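Local coordinates for vivid PAS protein VVD (Neurospora crassa, PDB 3D72) that senses blue light through a bound flavin as a LOV-type PAS photoreceptor linked to circadian responses, light activation producing a rapidly exchanging dimer, at residues N98-A103 / V112-F117; K102-N107 / L128-V133. The protein carries 1 engineered substitution. One frame throughout, in Å; residues are numbered along the deposited sequence.

Of the elements involved, helix 94-106 comes first along the chain and supplies one half of both contacts. Interaction 1 closes a short loop, bringing 98-103 against 112-117 on strand 110-117, an outermost strand of the antiparallel sheet in this chain. Interaction 2 starts further along the same helix, shares Lys102 and Ala103 with interaction 1, and closes a longer loop onto 128-133. The second contact therefore begins inside the first and ends beyond it, so the two loops cross. Their strands are neighbours in the sheet, joined as a hairpin, and Met100 packs on both Leu128 and Met130. Together they tie the helix to the PAS sheet with FAD held in between.

Interaction 1 of 2, residues N98-A103 / V112-F117; sequences NTMRKA and VEVVNF. With FAD (flavin-adenine dinucleotide), chain C.
Met100 meets Val112 and Val114 with the whole outer part of its chain. Its CG lies 3.9 Å from Val112 CG2, and a bend at the thioether (chi3 -77°) swings CE round to 4.3 Å from Val114 CG2. The same turn sets CE 3.9 Å from FAD C4', so the methionine touches the strand and the ribityl chain at once. One residue earlier on the helix, Thr99 CG2 runs alongside Val112 CG1, head to tail with it, at 4.0 Å, while the threonine hydroxyl is hydrogen-bonded to the carbonyl of Asn95.

Further along the strand the partner becomes the flavin itself. Asn116 faces the pyrimidine end of the isoalloxazine with its amide: FAD N3 donates to Asn116 OD1 at 2.9 Å, nearly straight at 173°, and Asn116 ND2 donates to FAD O2 at 2.9 Å. In the second shell, ND2 also gives a hydrogen bond to Val115 O, 2.7 Å away and above that carbonyl's plane, and OD1 accepts from Asn126 ND2 on the neighbouring strand. These bonds fix which way round the amide sits. A leucine here would probably leave flavin N3 and O2 without their paired partners and Asn126 without its acceptor. Helix and strand thus divide the cofactor, apolar groups packing its ribityl chain and one amide, gripped by four hydrogen bonds, matching the donor-acceptor pattern of its ring.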
ATOM      1  N   ASN A  98      13.609 -26.864   3.331  1.00 16.78           N
ATOM      2  CA  ASN A  98      14.220 -26.853   2.011  1.00 18.13           C
ATOM      3  C   ASN A  98      13.328 -26.098   1.026  1.00 17.06           C
ATOM      4  O   ASN A  98      13.821 -25.387   0.152  1.00 16.10           O
ATOM      5  CB  ASN A  98      14.471 -28.273   1.518  1.00 21.89           C
ATOM      6  CG  ASN A  98      15.217 -28.294   0.216  1.00 24.71           C
ATOM      7  OD1 ASN A  98      16.298 -27.711   0.093  1.00 27.40           O
ATOM      8  ND2 ASN A  98      14.645 -28.958  -0.776  1.00 27.54           N
ATOM      9  N   THR A  99      12.014 -26.241   1.185  1.00 15.31           N
ATOM     10  CA  THR A  99      11.066 -25.549   0.320  1.00 15.81           C
ATOM     11  C   THR A  99      11.244 -24.034   0.445  1.00 14.81           C
ATOM     12  O   THR A  99      11.261 -23.316  -0.549  1.00 14.66           O
ATOM     13  CB  THR A  99       9.612 -25.923   0.665  1.00 16.76           C
ATOM     14  OG1 THR A  99       9.369 -27.275   0.267  1.00 16.70           O
ATOM     15  CG2 THR A  99       8.632 -25.000  -0.049  1.00 16.58           C
ATOM     16  N   MET A 100      11.377 -23.546   1.690  1.00 13.62           N
ATOM     17  CA  MET A 100      11.564 -22.116   1.923  1.00 13.07           C
ATOM     18  C   MET A 100      12.888 -21.654   1.337  1.00 13.26           C
ATOM     19  O   MET A 100      12.959 -20.643   0.642  1.00 13.12           O
ATOM     20  CB  MET A 100      11.574 -21.803   3.428  1.00 12.85           C
ATOM     21  CG  MET A 100      10.236 -21.970   4.133  1.00 13.32           C
ATOM     22  SD  MET A 100      10.270 -21.361   5.841  1.00 14.48           S
ATOM     23  CE  MET A 100      11.120 -22.661   6.660  1.00 14.17           C
ATOM     24  N   ARG A 101      13.938 -22.407   1.632  1.00 13.50           N
ATOM     25  CA  ARG A 101      15.271 -22.072   1.164  1.00 15.49           C
ATOM     26  C   ARG A 101      15.343 -21.935  -0.355  1.00 15.18           C
ATOM     27  O   ARG A 101      15.875 -20.947  -0.872  1.00 15.66           O
ATOM     28  CB  ARG A 101      16.261 -23.134   1.636  1.00 17.77           C
ATOM     29  CG  ARG A 101      17.690 -22.650   1.675  1.00 21.68           C
ATOM     30  CD  ARG A 101      18.623 -23.768   1.296  1.00 24.94           C
ATOM     31  NE  ARG A 101      18.072 -24.525   0.178  1.00 28.97           N
ATOM     32  CZ  ARG A 101      18.763 -25.379  -0.566  1.00 30.79           C
ATOM     33  NH1 ARG A 101      18.172 -26.026  -1.563  1.00 31.87           N
ATOM     34  NH2 ARG A 101      20.051 -25.568  -0.325  1.00 32.05           N
ATOM     35  N   LYS A 102      14.798 -22.911  -1.075  1.00 15.38           N
ATOM     36  CA  LYS A 102      14.845 -22.859  -2.532  1.00 16.24           C
ATOM     37  C   LYS A 102      14.049 -21.708  -3.124  1.00 15.88           C
ATOM     38  O   LYS A 102      14.495 -21.073  -4.078  1.00 16.20           O
ATOM     39  CB  LYS A 102      14.392 -24.197  -3.127  1.00 18.77           C
ATOM     40  CG  LYS A 102      15.366 -25.328  -2.822  1.00 20.88           C
ATOM     41  CD  LYS A 102      15.068 -26.585  -3.611  1.00 24.36           C
ATOM     42  CE  LYS A 102      13.798 -27.255  -3.136  1.00 26.32           C
ATOM     43  NZ  LYS A 102      13.562 -28.542  -3.855  1.00 29.15           N
ATOM     44  N   ALA A 103      12.888 -21.420  -2.546  1.00 15.45           N
ATOM     45  CA  ALA A 103      12.050 -20.333  -3.039  1.00 15.00           C
ATOM     46  C   ALA A 103      12.749 -18.994  -2.851  1.00 14.72           C
ATOM     47  O   ALA A 103      12.807 -18.176  -3.769  1.00 14.63           O
ATOM     48  CB  ALA A 103      10.721 -20.326  -2.313  1.00 14.59           C
ATOM     49  N   VAL A 112       4.052 -21.540   3.387  1.00 12.96           N
ATOM     50  CA  VAL A 112       4.202 -22.799   4.108  1.00 13.58           C
ATOM     51  C   VAL A 112       3.725 -22.701   5.544  1.00 13.28           C
ATOM     52  O   VAL A 112       3.461 -21.618   6.051  1.00 11.92           O
ATOM     53  CB  VAL A 112       5.689 -23.256   4.153  1.00 14.50           C
ATOM     54  CG1 VAL A 112       6.263 -23.331   2.749  1.00 17.00           C
ATOM     55  CG2 VAL A 112       6.504 -22.301   5.022  1.00 15.41           C
ATOM     56  N   GLU A 113       3.563 -23.859   6.179  1.00 13.81           N
ATOM     57  CA  GLU A 113       3.212 -23.908   7.584  1.00 14.60           C
ATOM     58  C   GLU A 113       4.484 -24.458   8.214  1.00 14.20           C
ATOM     59  O   GLU A 113       4.989 -25.500   7.794  1.00 15.13           O
ATOM     60  CB  GLU A 113       2.047 -24.858   7.859  1.00 16.67           C
ATOM     61  CG  GLU A 113       0.691 -24.308   7.480  1.00 19.64           C
ATOM     62  CD  GLU A 113      -0.409 -24.945   8.296  1.00 22.54           C
ATOM     63  OE1 GLU A 113      -0.328 -26.168   8.517  1.00 23.28           O
ATOM     64  OE2 GLU A 113      -1.344 -24.229   8.714  1.00 25.46           O
ATOM     65  N   VAL A 114       5.017 -23.751   9.199  1.00 13.94           N
ATOM     66  CA  VAL A 114       6.243 -24.194   9.839  1.00 13.85           C
ATOM     67  C   VAL A 114       6.135 -24.099  11.349  1.00 13.09           C
ATOM     68  O   VAL A 114       5.571 -23.149  11.887  1.00 13.26           O
ATOM     69  CB  VAL A 114       7.464 -23.354   9.353  1.00 14.38           C
ATOM     70  CG1 VAL A 114       7.280 -21.892   9.710  1.00 14.40           C
ATOM     71  CG2 VAL A 114       8.751 -23.891   9.975  1.00 15.37           C
ATOM     72  N   VAL A 115       6.660 -25.105  12.037  1.00 12.47           N
ATOM     73  CA  VAL A 115       6.629 -25.090  13.485  1.00 13.48           C
ATOM     74  C   VAL A 115       7.635 -24.055  13.969  1.00 13.13           C
ATOM     75  O   VAL A 115       8.793 -24.075  13.562  1.00 13.09           O
ATOM     76  CB  VAL A 115       6.988 -26.471  14.071  1.00 13.52           C
ATOM     77  CG1 VAL A 115       7.129 -26.372  15.581  1.00 14.71           C
ATOM     78  CG2 VAL A 115       5.900 -27.474  13.716  1.00 14.65           C
ATOM     79  N   ASN A 116       7.169 -23.143  14.818  1.00 12.69           N
ATOM     80  CA  ASN A 116       8.002 -22.087  15.388  1.00 12.45           C
ATOM     81  C   ASN A 116       7.794 -22.025  16.895  1.00 12.71           C
ATOM     82  O   ASN A 116       6.879 -22.649  17.448  1.00 12.68           O
ATOM     83  CB  ASN A 116       7.653 -20.716  14.781  1.00 11.40           C
ATOM     84  CG  ASN A 116       8.349 -20.447  13.437  1.00 12.60           C
ATOM     85  OD1 ASN A 116       8.213 -19.359  12.876  1.00 11.96           O
ATOM     86  ND2 ASN A 116       9.092 -21.425  12.928  1.00 11.57           N
ATOM     87  N   PHE A 117       8.645 -21.267  17.569  1.00 12.66           N
ATOM     88  CA  PHE A 117       8.556 -21.138  19.016  1.00 13.46           C
ATOM     89  C   PHE A 117       8.695 -19.684  19.449  1.00 14.51           C
ATOM     90  O   PHE A 117       9.554 -18.963  18.945  1.00 13.30           O
ATOM     91  CB  PHE A 117       9.656 -21.975  19.681  1.00 13.36           C
ATOM     92  CG  PHE A 117       9.589 -23.432  19.351  1.00 12.41           C
ATOM     93  CD1 PHE A 117       8.855 -24.307  20.147  1.00 13.19           C
ATOM     94  CD2 PHE A 117      10.232 -23.925  18.225  1.00 11.53           C
ATOM     95  CE1 PHE A 117       8.751 -25.654  19.814  1.00 12.62           C
ATOM     96  CE2 PHE A 117      10.138 -25.268  17.873  1.00 11.49           C
ATOM     97  CZ  PHE A 117       9.392 -26.142  18.681  1.00 12.48           C
TER
HETATM   98  PA  FAD C 201      19.174 -24.514   5.695  1.00 23.41           P
HETATM   99  O1A FAD C 201      19.761 -24.042   6.979  1.00 23.22           O
HETATM  100  O2A FAD C 201      20.102 -24.769   4.568  1.00 24.57           O
HETATM  101  O5B FAD C 201      18.313 -25.812   6.001  1.00 25.58           O
HETATM  102  C5B FAD C 201      17.614 -26.564   4.989  1.00 30.77           C
HETATM  103  C4B FAD C 201      17.142 -27.866   5.629  1.00 34.35           C
HETATM  104  O4B FAD C 201      16.507 -28.635   4.592  1.00 35.98           O
HETATM  105  C3B FAD C 201      18.257 -28.741   6.241  1.00 35.60           C
HETATM  106  O3B FAD C 201      18.042 -29.104   7.581  1.00 36.52           O
HETATM  107  C2B FAD C 201      18.376 -29.947   5.316  1.00 36.61           C
HETATM  108  O2B FAD C 201      18.633 -31.195   5.905  1.00 36.34           O
HETATM  109  C1B FAD C 201      17.100 -29.935   4.469  1.00 37.48           C
HETATM  110  N9A FAD C 201      17.322 -30.144   3.051  1.00 39.82           N
HETATM  111  C8A FAD C 201      18.070 -29.382   2.197  1.00 40.70           C
HETATM  112  N7A FAD C 201      18.100 -29.824   0.961  1.00 41.33           N
HETATM  113  C5A FAD C 201      17.336 -30.977   1.012  1.00 41.49           C
HETATM  114  C6A FAD C 201      16.968 -31.928  -0.006  1.00 42.38           C
HETATM  115  N6A FAD C 201      17.394 -31.809  -1.267  1.00 42.83           N
HETATM  116  N1A FAD C 201      16.181 -32.983   0.352  1.00 42.92           N
HETATM  117  C2A FAD C 201      15.768 -33.076   1.646  1.00 42.81           C
HETATM  118  N3A FAD C 201      16.039 -32.245   2.678  1.00 42.45           N
HETATM  119  C4A FAD C 201      16.862 -31.187   2.265  1.00 41.33           C
HETATM  120  N1  FAD C 201      11.383 -19.057   9.038  1.00  8.83           N
HETATM  121  C2  FAD C 201      10.644 -19.348  10.139  1.00  8.51           C
HETATM  122  O2  FAD C 201      10.755 -20.426  10.750  1.00 10.03           O
HETATM  123  N3  FAD C 201       9.703 -18.415  10.604  1.00 10.52           N
HETATM  124  C4  FAD C 201       9.467 -17.163  10.034  1.00  7.73           C
HETATM  125  O4  FAD C 201       8.595 -16.409  10.523  1.00  9.07           O
HETATM  126  C4X FAD C 201      10.230 -16.874   8.884  1.00  8.10           C
HETATM  127  N5  FAD C 201      10.061 -15.626   8.256  1.00  7.42           N
HETATM  128  C5X FAD C 201      10.828 -15.360   7.135  1.00  8.45           C
HETATM  129  C6  FAD C 201      10.671 -14.099   6.482  1.00  6.95           C
HETATM  130  C7  FAD C 201      11.424 -13.754   5.386  1.00  8.46           C
HETATM  131  C7M FAD C 201      11.160 -12.383   4.747  1.00  8.59           C
HETATM  132  C8  FAD C 201      12.423 -14.631   4.897  1.00  8.01           C
HETATM  133  C8M FAD C 201      13.304 -14.301   3.709  1.00  8.58           C
HETATM  134  C9  FAD C 201      12.595 -15.913   5.536  1.00  7.76           C
HETATM  135  C9A FAD C 201      11.825 -16.292   6.648  1.00  7.81           C
HETATM  136  N10 FAD C 201      11.960 -17.577   7.316  1.00  7.68           N
HETATM  137  C10 FAD C 201      11.205 -17.830   8.440  1.00  8.09           C
HETATM  138  C1' FAD C 201      12.900 -18.631   6.841  1.00  8.15           C
HETATM  139  C2' FAD C 201      14.347 -18.637   7.269  1.00  9.72           C
HETATM  140  O2' FAD C 201      14.810 -17.283   7.339  1.00  9.41           O
HETATM  141  C3' FAD C 201      15.122 -19.512   6.256  1.00  9.13           C
HETATM  142  O3' FAD C 201      14.993 -18.930   4.960  1.00 10.38           O
HETATM  143  C4' FAD C 201      14.592 -20.983   6.197  1.00 10.48           C
HETATM  144  O4' FAD C 201      14.831 -21.615   7.441  1.00 10.12           O
HETATM  145  C5' FAD C 201      15.234 -21.808   5.068  1.00 12.63           C
HETATM  146  O5' FAD C 201      16.590 -21.404   4.822  1.00 14.91           O
HETATM  147  P   FAD C 201      17.814 -21.922   5.689  1.00 16.53           P
HETATM  148  O1P FAD C 201      18.926 -21.015   5.393  1.00 16.28           O
HETATM  149  O2P FAD C 201      17.431 -22.039   7.117  1.00 14.47           O
HETATM  150  O3P FAD C 201      18.190 -23.387   5.153  1.00 20.21           O

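Interaction 2 of 2, residues K102-N107 / L128-V133; sequences KAIDRN and LTMIPV. With FAD (flavin-adenine dinucleotide), chain C.
Pro132 and Asn107 make one end of this contact, Met130 and Ile104 the other. The proline ring sits against the backbone just past the last turn of helix 94-106, CG 3.5 Å from Asn107 O, with Asn107 OD1 more loosely placed, 4.3 Å from Pro132 CB. Asn107 has left helical geometry with a positive phi of 59°, in a Schellman motif, its N making a weak bond back to Ile104 O. Behind it Lys102 O accepts from two donors on opposite faces of its plane, Arg106 N and Arg106 NH1, the latter at 2.7 Å. Tyr140 of the adjoining strand touches both Asn107 and Pro132.

At the flavin end, Ile104 CD1 reaches Met130 SD at 3.6 Å. The isoleucine begins its side chain pointing across rather than at the strand, but with CD1 extended (chi2 172°) its end comes in beside the methionine and lies 3.6 Å from the FAD C8M methyl. Met130 points from the sheet into the pocket and lays its sulfur over the face of the benzenoid ring, with SD 3.2 Å from FAD C9, much as in a Met-aromatic contact. Leu128, two residues earlier on the strand, covers the same face further in, its CD1 3.5 Å from FAD N5. Val110 on the next strand also packs on Met130.

No hydrogen bond links helix and strand here: they are joined by a proline against the backbone that follows the helix and by sulfur and methyl groups that give the dimethylbenzene end of the flavin an apolar, polarisable wall.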
ATOM      1  N   LYS A 102      14.798 -22.911  -1.075  1.00 15.38           N
ATOM      2  CA  LYS A 102      14.845 -22.859  -2.532  1.00 16.24           C
ATOM      3  C   LYS A 102      14.049 -21.708  -3.124  1.00 15.88           C
ATOM      4  O   LYS A 102      14.495 -21.073  -4.078  1.00 16.20           O
ATOM      5  CB  LYS A 102      14.392 -24.197  -3.127  1.00 18.77           C
ATOM      6  CG  LYS A 102      15.366 -25.328  -2.822  1.00 20.88           C
ATOM      7  CD  LYS A 102      15.068 -26.585  -3.611  1.00 24.36           C
ATOM      8  CE  LYS A 102      13.798 -27.255  -3.136  1.00 26.32           C
ATOM      9  NZ  LYS A 102      13.562 -28.542  -3.855  1.00 29.15           N
ATOM     10  N   ALA A 103      12.888 -21.420  -2.546  1.00 15.45           N
ATOM     11  CA  ALA A 103      12.050 -20.333  -3.039  1.00 15.00           C
ATOM     12  C   ALA A 103      12.749 -18.994  -2.851  1.00 14.72           C
ATOM     13  O   ALA A 103      12.807 -18.176  -3.769  1.00 14.63           O
ATOM     14  CB  ALA A 103      10.721 -20.326  -2.313  1.00 14.59           C
ATOM     15  N   ILE A 104      13.271 -18.767  -1.650  1.00 14.59           N
ATOM     16  CA  ILE A 104      13.967 -17.522  -1.364  1.00 15.10           C
ATOM     17  C   ILE A 104      15.170 -17.349  -2.293  1.00 15.86           C
ATOM     18  O   ILE A 104      15.427 -16.251  -2.784  1.00 15.44           O
ATOM     19  CB  ILE A 104      14.443 -17.477   0.108  1.00 15.69           C
ATOM     20  CG1 ILE A 104      13.229 -17.495   1.041  1.00 16.62           C
ATOM     21  CG2 ILE A 104      15.287 -16.225   0.348  1.00 15.71           C
ATOM     22  CD1 ILE A 104      13.583 -17.651   2.506  1.00 16.52           C
ATOM     23  N   ASP A 105      15.896 -18.432  -2.533  1.00 16.33           N
ATOM     24  CA  ASP A 105      17.065 -18.393  -3.406  1.00 17.79           C
ATOM     25  C   ASP A 105      16.723 -18.033  -4.849  1.00 18.62           C
ATOM     26  O   ASP A 105      17.532 -17.417  -5.546  1.00 18.81           O
ATOM     27  CB  ASP A 105      17.775 -19.746  -3.395  1.00 20.00           C
ATOM     28  CG  ASP A 105      18.609 -19.963  -2.153  1.00 22.95           C
ATOM     29  OD1 ASP A 105      19.128 -21.085  -1.994  1.00 25.11           O
ATOM     30  OD2 ASP A 105      18.757 -19.019  -1.345  1.00 25.19           O
ATOM     31  N   ARG A 106      15.527 -18.420  -5.286  1.00 18.39           N
ATOM     32  CA  ARG A 106      15.070 -18.183  -6.658  1.00 19.32           C
ATOM     33  C   ARG A 106      14.156 -16.971  -6.817  1.00 17.68           C
ATOM     34  O   ARG A 106      13.668 -16.703  -7.920  1.00 17.97           O
ATOM     35  CB  ARG A 106      14.301 -19.408  -7.168  1.00 22.09           C
ATOM     36  CG  ARG A 106      15.063 -20.724  -7.171  1.00 26.53           C
ATOM     37  CD  ARG A 106      14.108 -21.871  -7.488  1.00 29.43           C
ATOM     38  NE  ARG A 106      14.768 -23.173  -7.587  1.00 33.26           N
ATOM     39  CZ  ARG A 106      15.534 -23.703  -6.640  1.00 34.19           C
ATOM     40  NH1 ARG A 106      15.748 -23.041  -5.511  1.00 35.65           N
ATOM     41  NH2 ARG A 106      16.076 -24.902  -6.812  1.00 35.42           N
ATOM     42  N   ASN A 107      13.925 -16.244  -5.730  1.00 15.77           N
ATOM     43  CA  ASN A 107      13.027 -15.095  -5.762  1.00 15.04           C
ATOM     44  C   ASN A 107      11.636 -15.555  -6.192  1.00 14.87           C
ATOM     45  O   ASN A 107      10.949 -14.868  -6.954  1.00 14.54           O
ATOM     46  CB  ASN A 107      13.524 -14.007  -6.719  1.00 14.98           C
ATOM     47  CG  ASN A 107      14.755 -13.299  -6.207  1.00 16.10           C
ATOM     48  OD1 ASN A 107      14.912 -13.097  -5.006  1.00 15.32           O
ATOM     49  ND2 ASN A 107      15.631 -12.902  -7.121  1.00 17.41           N
ATOM     50  N   LEU A 128       3.317 -19.028   7.098  1.00  9.97           N
ATOM     51  CA  LEU A 128       4.221 -18.044   6.521  1.00 10.58           C
ATOM     52  C   LEU A 128       4.134 -17.836   5.013  1.00 10.66           C
ATOM     53  O   LEU A 128       4.071 -18.790   4.256  1.00 10.62           O
ATOM     54  CB  LEU A 128       5.644 -18.465   6.883  1.00 11.02           C
ATOM     55  CG  LEU A 128       6.830 -17.659   6.373  1.00 13.37           C
ATOM     56  CD1 LEU A 128       6.887 -16.316   7.075  1.00 15.86           C
ATOM     57  CD2 LEU A 128       8.100 -18.467   6.627  1.00 15.42           C
ATOM     58  N   THR A 129       4.146 -16.570   4.589  1.00  9.37           N
ATOM     59  CA  THR A 129       4.133 -16.232   3.175  1.00  9.28           C
ATOM     60  C   THR A 129       5.311 -15.291   2.932  1.00 10.31           C
ATOM     61  O   THR A 129       5.466 -14.317   3.655  1.00 10.27           O
ATOM     62  CB  THR A 129       2.848 -15.488   2.769  1.00  9.82           C
ATOM     63  OG1 THR A 129       1.703 -16.260   3.149  1.00 11.31           O
ATOM     64  CG2 THR A 129       2.826 -15.265   1.257  1.00 10.78           C
ATOM     65  N   MET A 130       6.145 -15.592   1.944  1.00  8.50           N
ATOM     66  CA  MET A 130       7.292 -14.728   1.628  1.00  9.75           C
ATOM     67  C   MET A 130       7.201 -14.290   0.178  1.00 10.03           C
ATOM     68  O   MET A 130       7.053 -15.119  -0.725  1.00  9.71           O
ATOM     69  CB  MET A 130       8.601 -15.475   1.867  1.00 12.27           C
ATOM     70  CG  MET A 130       8.907 -15.724   3.333  1.00 14.53           C
ATOM     71  SD  MET A 130      10.251 -16.902   3.581  1.00 21.89           S
ATOM     72  CE  MET A 130       9.471 -18.451   3.178  1.00 21.57           C
ATOM     73  N   ILE A 131       7.291 -12.979  -0.041  1.00  8.95           N
ATOM     74  CA  ILE A 131       7.186 -12.404  -1.375  1.00  9.14           C
ATOM     75  C   ILE A 131       8.396 -11.524  -1.655  1.00  8.66           C
ATOM     76  O   ILE A 131       8.680 -10.617  -0.873  1.00  9.68           O
ATOM     77  CB  ILE A 131       5.928 -11.504  -1.483  1.00  9.49           C
ATOM     78  CG1 ILE A 131       4.685 -12.266  -0.998  1.00 11.13           C
ATOM     79  CG2 ILE A 131       5.744 -11.034  -2.913  1.00  9.55           C
ATOM     80  CD1 ILE A 131       4.306 -13.446  -1.864  1.00 13.37           C
ATOM     81  N   PRO A 132       9.134 -11.785  -2.754  1.00  8.91           N
ATOM     82  CA  PRO A 132      10.296 -10.938  -3.039  1.00  8.82           C
ATOM     83  C   PRO A 132       9.847  -9.530  -3.388  1.00  8.78           C
ATOM     84  O   PRO A 132       8.794  -9.338  -3.996  1.00  8.58           O
ATOM     85  CB  PRO A 132      10.954 -11.635  -4.222  1.00 10.24           C
ATOM     86  CG  PRO A 132       9.788 -12.216  -4.943  1.00 10.90           C
ATOM     87  CD  PRO A 132       8.960 -12.793  -3.814  1.00  9.81           C
ATOM     88  N   VAL A 133      10.680  -8.560  -3.022  1.00  8.21           N
ATOM     89  CA  VAL A 133      10.400  -7.148  -3.221  1.00  9.74           C
ATOM     90  C   VAL A 133      11.500  -6.403  -3.989  1.00 10.24           C
ATOM     91  O   VAL A 133      12.692  -6.580  -3.720  1.00 10.40           O
ATOM     92  CB  VAL A 133      10.198  -6.482  -1.830  1.00 11.51           C
ATOM     93  CG1 VAL A 133       9.971  -4.997  -1.969  1.00 12.61           C
ATOM     94  CG2 VAL A 133       9.018  -7.138  -1.124  1.00 13.09           C
TER
HETATM   95  PA  FAD C 201      19.174 -24.514   5.695  1.00 23.41           P
HETATM   96  O1A FAD C 201      19.761 -24.042   6.979  1.00 23.22           O
HETATM   97  O2A FAD C 201      20.102 -24.769   4.568  1.00 24.57           O
HETATM   98  O5B FAD C 201      18.313 -25.812   6.001  1.00 25.58           O
HETATM   99  C5B FAD C 201      17.614 -26.564   4.989  1.00 30.77           C
HETATM  100  C4B FAD C 201      17.142 -27.866   5.629  1.00 34.35           C
HETATM  101  O4B FAD C 201      16.507 -28.635   4.592  1.00 35.98           O
HETATM  102  C3B FAD C 201      18.257 -28.741   6.241  1.00 35.60           C
HETATM  103  O3B FAD C 201      18.042 -29.104   7.581  1.00 36.52           O
HETATM  104  C2B FAD C 201      18.376 -29.947   5.316  1.00 36.61           C
HETATM  105  O2B FAD C 201      18.633 -31.195   5.905  1.00 36.34           O
HETATM  106  C1B FAD C 201      17.100 -29.935   4.469  1.00 37.48           C
HETATM  107  N9A FAD C 201      17.322 -30.144   3.051  1.00 39.82           N
HETATM  108  C8A FAD C 201      18.070 -29.382   2.197  1.00 40.70           C
HETATM  109  N7A FAD C 201      18.100 -29.824   0.961  1.00 41.33           N
HETATM  110  C5A FAD C 201      17.336 -30.977   1.012  1.00 41.49           C
HETATM  111  C6A FAD C 201      16.968 -31.928  -0.006  1.00 42.38           C
HETATM  112  N6A FAD C 201      17.394 -31.809  -1.267  1.00 42.83           N
HETATM  113  N1A FAD C 201      16.181 -32.983   0.352  1.00 42.92           N
HETATM  114  C2A FAD C 201      15.768 -33.076   1.646  1.00 42.81           C
HETATM  115  N3A FAD C 201      16.039 -32.245   2.678  1.00 42.45           N
HETATM  116  C4A FAD C 201      16.862 -31.187   2.265  1.00 41.33           C
HETATM  117  N1  FAD C 201      11.383 -19.057   9.038  1.00  8.83           N
HETATM  118  C2  FAD C 201      10.644 -19.348  10.139  1.00  8.51           C
HETATM  119  O2  FAD C 201      10.755 -20.426  10.750  1.00 10.03           O
HETATM  120  N3  FAD C 201       9.703 -18.415  10.604  1.00 10.52           N
HETATM  121  C4  FAD C 201       9.467 -17.163  10.034  1.00  7.73           C
HETATM  122  O4  FAD C 201       8.595 -16.409  10.523  1.00  9.07           O
HETATM  123  C4X FAD C 201      10.230 -16.874   8.884  1.00  8.10           C
HETATM  124  N5  FAD C 201      10.061 -15.626   8.256  1.00  7.42           N
HETATM  125  C5X FAD C 201      10.828 -15.360   7.135  1.00  8.45           C
HETATM  126  C6  FAD C 201      10.671 -14.099   6.482  1.00  6.95           C
HETATM  127  C7  FAD C 201      11.424 -13.754   5.386  1.00  8.46           C
HETATM  128  C7M FAD C 201      11.160 -12.383   4.747  1.00  8.59           C
HETATM  129  C8  FAD C 201      12.423 -14.631   4.897  1.00  8.01           C
HETATM  130  C8M FAD C 201      13.304 -14.301   3.709  1.00  8.58           C
HETATM  131  C9  FAD C 201      12.595 -15.913   5.536  1.00  7.76           C
HETATM  132  C9A FAD C 201      11.825 -16.292   6.648  1.00  7.81           C
HETATM  133  N10 FAD C 201      11.960 -17.577   7.316  1.00  7.68           N
HETATM  134  C10 FAD C 201      11.205 -17.830   8.440  1.00  8.09           C
HETATM  135  C1' FAD C 201      12.900 -18.631   6.841  1.00  8.15           C
HETATM  136  C2' FAD C 201      14.347 -18.637   7.269  1.00  9.72           C
HETATM  137  O2' FAD C 201      14.810 -17.283   7.339  1.00  9.41           O
HETATM  138  C3' FAD C 201      15.122 -19.512   6.256  1.00  9.13           C
HETATM  139  O3' FAD C 201      14.993 -18.930   4.960  1.00 10.38           O
HETATM  140  C4' FAD C 201      14.592 -20.983   6.197  1.00 10.48           C
HETATM  141  O4' FAD C 201      14.831 -21.615   7.441  1.00 10.12           O
HETATM  142  C5' FAD C 201      15.234 -21.808   5.068  1.00 12.63           C
HETATM  143  O5' FAD C 201      16.590 -21.404   4.822  1.00 14.91           O
HETATM  144  P   FAD C 201      17.814 -21.922   5.689  1.00 16.53           P
HETATM  145  O1P FAD C 201      18.926 -21.015   5.393  1.00 16.28           O
HETATM  146  O2P FAD C 201      17.431 -22.039   7.117  1.00 14.47           O
HETATM  147  O3P FAD C 201      18.190 -23.387   5.153  1.00 20.21           O